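PDB 2ZF9: ScaE cell-surface anchored scaffoldin protein from Ruminococcus flavefaciens, which probably holds cellulosomes on the bacterial cell surface, its type III cohesin module binding dockerin modules of other cellulosomal proteins. Local coordinates for residues S35-L41 with E181-V187. Sequence-based numbering, arbitrary orientation.
Sequences SITKKTL and EQGYIQV
Ser35 pairs with Glu181 in a parallel strand pair of the cohesin beta-sandwich. The two strands, 33-41 and 180-187, bring the first long strand of the module beside its last, and they are broken at Thr37 and at Gln182. Ser35 CB lies 3.6 Å from Glu181 OE1. Ile36 N donates to Glu181 O, and Ile36 CG2 packs at 3.9 Å on Gly183 CA. At the break, Thr37 O accepts from Tyr184 N, while Thr37 OG1 turns to the backbone of Glu54. The first carbons of Lys38 lie over one face of the Tyr184 ring, and the extended chain runs on to Glu181. Lys38 CB makes a CH-pi contact, 4.0 Å from the ring centroid, and Lys38 NZ forms a salt bridge with Glu181 OE2 at 3.4 Å, the hydrogen bond in it weak. Tyr184 CG sits between the backbone N and the carbonyl carbon (chi1 50°), which brings the ring beneath the Lys38 chain; Lys142 adds a cation-pi contact. A serine in place of Tyr184 would probably deprive the aliphatic part of Lys38 of its platform and let that chain swing. Lys39 bonds through N to Tyr184 O and through O to Gln186 N. Gln186 NE2 donates to Thr40 OG1 at 3.0 Å, nearly straight at 170° and in the amide plane. On the other, buried face, Leu41 CD1 meets Ile185 CG2 at 3.7 Å.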
loop_
_atom_site.group_PDB
_atom_site.type_symbol
_atom_site.label_atom_id
_atom_site.label_comp_id
_atom_site.label_asym_id
_atom_site.label_seq_id
_atom_site.Cartn_x
_atom_site.Cartn_y
_atom_site.Cartn_z
ATOM N N SER A 35 5.048 -1.347 2.791
ATOM C CA SER A 35 4.847 -2.793 2.898
ATOM C C SER A 35 3.403 -3.119 3.241
ATOM O O SER A 35 2.728 -2.360 3.964
ATOM C CB SER A 35 5.822 -3.414 3.925
ATOM O OG SER A 35 5.644 -2.842 5.192
ATOM N N ILE A 36 2.926 -4.240 2.707
ATOM C CA ILE A 36 1.572 -4.737 3.022
ATOM C C ILE A 36 1.728 -6.029 3.802
ATOM O O ILE A 36 2.651 -6.816 3.542
ATOM C CB ILE A 36 0.759 -4.950 1.757
ATOM C CG1 ILE A 36 0.478 -3.581 1.090
ATOM C CG2 ILE A 36 -0.543 -5.777 2.034
ATOM C CD1 ILE A 36 -0.173 -3.711 -0.301
ATOM N N THR A 37 0.820 -6.216 4.758
ATOM C CA THR A 37 0.754 -7.402 5.613
ATOM C C THR A 37 0.957 -8.701 4.829
ATOM O O THR A 37 0.356 -8.910 3.781
ATOM C CB THR A 37 -0.627 -7.458 6.346
ATOM O OG1 THR A 37 -0.905 -6.179 6.962
ATOM C CG2 THR A 37 -0.629 -8.564 7.414
ATOM N N LYS A 38 1.791 -9.576 5.380
ATOM C CA LYS A 38 1.923 -10.956 4.885
ATOM C C LYS A 38 1.254 -11.853 5.891
ATOM O O LYS A 38 1.825 -12.145 6.949
ATOM C CB LYS A 38 3.401 -11.321 4.718
ATOM C CG LYS A 38 4.052 -10.547 3.598
ATOM C CD LYS A 38 5.549 -10.723 3.627
ATOM C CE LYS A 38 6.185 -9.966 2.482
ATOM N NZ LYS A 38 7.642 -10.275 2.342
ATOM N N LYS A 39 0.018 -12.250 5.581
ATOM C CA LYS A 39 -0.814 -12.922 6.555
ATOM C C LYS A 39 -0.918 -14.405 6.226
ATOM O O LYS A 39 -1.253 -14.764 5.092
ATOM C CB LYS A 39 -2.216 -12.288 6.583
ATOM C CG LYS A 39 -3.168 -12.866 7.628
ATOM C CD LYS A 39 -2.733 -12.502 9.061
ATOM C CE LYS A 39 -3.416 -11.262 9.579
ATOM N NZ LYS A 39 -3.757 -11.495 11.019
ATOM N N THR A 40 -0.675 -15.255 7.228
ATOM C CA THR A 40 -0.926 -16.697 7.070
ATOM C C THR A 40 -2.076 -17.137 7.966
ATOM O O THR A 40 -2.109 -16.821 9.149
ATOM C CB THR A 40 0.335 -17.552 7.323
ATOM O OG1 THR A 40 1.407 -17.086 6.496
ATOM C CG2 THR A 40 0.076 -19.049 7.006
ATOM N N LEU A 41 -3.045 -17.817 7.372
ATOM C CA LEU A 41 -4.208 -18.289 8.085
ATOM C C LEU A 41 -4.147 -19.823 8.189
ATOM O O LEU A 41 -3.572 -20.476 7.339
ATOM C CB LEU A 41 -5.474 -17.872 7.347
ATOM C CG LEU A 41 -5.762 -16.377 7.177
ATOM C CD1 LEU A 41 -7.027 -16.236 6.393
ATOM C CD2 LEU A 41 -5.873 -15.654 8.552
ATOM N N GLU A 181 7.319 -3.620 -0.674
ATOM C CA GLU A 181 7.248 -4.982 -0.178
ATOM C C GLU A 181 5.785 -5.461 -0.266
ATOM O O GLU A 181 4.936 -5.059 0.526
ATOM C CB GLU A 181 7.809 -5.035 1.235
ATOM C CG GLU A 181 7.956 -6.440 1.846
ATOM C CD GLU A 181 8.219 -6.389 3.377
ATOM O OE1 GLU A 181 8.862 -5.401 3.844
ATOM O OE2 GLU A 181 7.776 -7.324 4.107
ATOM N N GLN A 182 5.481 -6.284 -1.268
ATOM C CA GLN A 182 4.102 -6.692 -1.509
ATOM C C GLN A 182 3.647 -7.667 -0.406
ATOM O O GLN A 182 4.480 -8.308 0.274
ATOM C CB GLN A 182 3.958 -7.358 -2.902
ATOM C CG GLN A 182 4.415 -6.519 -4.116
ATOM C CD GLN A 182 3.575 -5.253 -4.345
ATOM O OE1 GLN A 182 2.977 -4.717 -3.416
ATOM N NE2 GLN A 182 3.530 -4.772 -5.591
ATOM N N GLY A 183 2.333 -7.774 -0.229
ATOM C CA GLY A 183 1.797 -8.670 0.772
ATOM C C GLY A 183 0.858 -9.705 0.199
ATOM O O GLY A 183 0.764 -9.894 -1.036
ATOM N N TYR A 184 0.173 -10.408 1.096
ATOM C CA TYR A 184 -0.734 -11.474 0.698
ATOM C C TYR A 184 -1.517 -11.994 1.883
ATOM O O TYR A 184 -1.179 -11.714 3.053
ATOM C CB TYR A 184 0.039 -12.657 0.065
ATOM C CG TYR A 184 1.203 -13.147 0.876
ATOM C CD1 TYR A 184 2.519 -12.874 0.474
ATOM C CD2 TYR A 184 1.005 -13.863 2.064
ATOM C CE1 TYR A 184 3.607 -13.324 1.230
ATOM C CE2 TYR A 184 2.100 -14.313 2.843
ATOM C CZ TYR A 184 3.380 -14.053 2.403
ATOM O OH TYR A 184 4.441 -14.479 3.163
ATOM N N ILE A 185 -2.562 -12.754 1.565
ATOM C CA ILE A 185 -3.176 -13.654 2.519
ATOM C C ILE A 185 -2.925 -15.064 1.977
ATOM O O ILE A 185 -3.254 -15.352 0.822
ATOM C CB ILE A 185 -4.698 -13.407 2.654
ATOM C CG1 ILE A 185 -4.971 -11.960 3.091
ATOM C CG2 ILE A 185 -5.327 -14.472 3.636
ATOM C CD1 ILE A 185 -6.462 -11.528 2.921
ATOM N N GLN A 186 -2.349 -15.931 2.788
ATOM C CA GLN A 186 -2.177 -17.318 2.334
ATOM C C GLN A 186 -2.703 -18.281 3.382
ATOM O O GLN A 186 -2.790 -17.937 4.573
ATOM C CB GLN A 186 -0.716 -17.621 2.016
ATOM C CG GLN A 186 0.186 -17.594 3.229
ATOM C CD GLN A 186 1.608 -17.929 2.841
ATOM O OE1 GLN A 186 1.884 -18.208 1.672
ATOM N NE2 GLN A 186 2.520 -17.885 3.807
ATOM N N VAL A 187 -3.096 -19.465 2.925
ATOM C CA VAL A 187 -3.630 -20.495 3.825
ATOM C C VAL A 187 -2.475 -21.449 4.116
ATOM O O VAL A 187 -1.842 -21.960 3.195
ATOM C CB VAL A 187 -4.794 -21.263 3.171
ATOM C CG1 VAL A 187 -5.444 -22.215 4.186
ATOM C CG2 VAL A 187 -5.834 -20.302 2.597
HETATM O O HOH W 1 5.111 -7.074 3.213
HETATM O O HOH W 2 5.139 -6.945 5.755
HETATM O O HOH W 3 6.826 -9.668 -0.632
#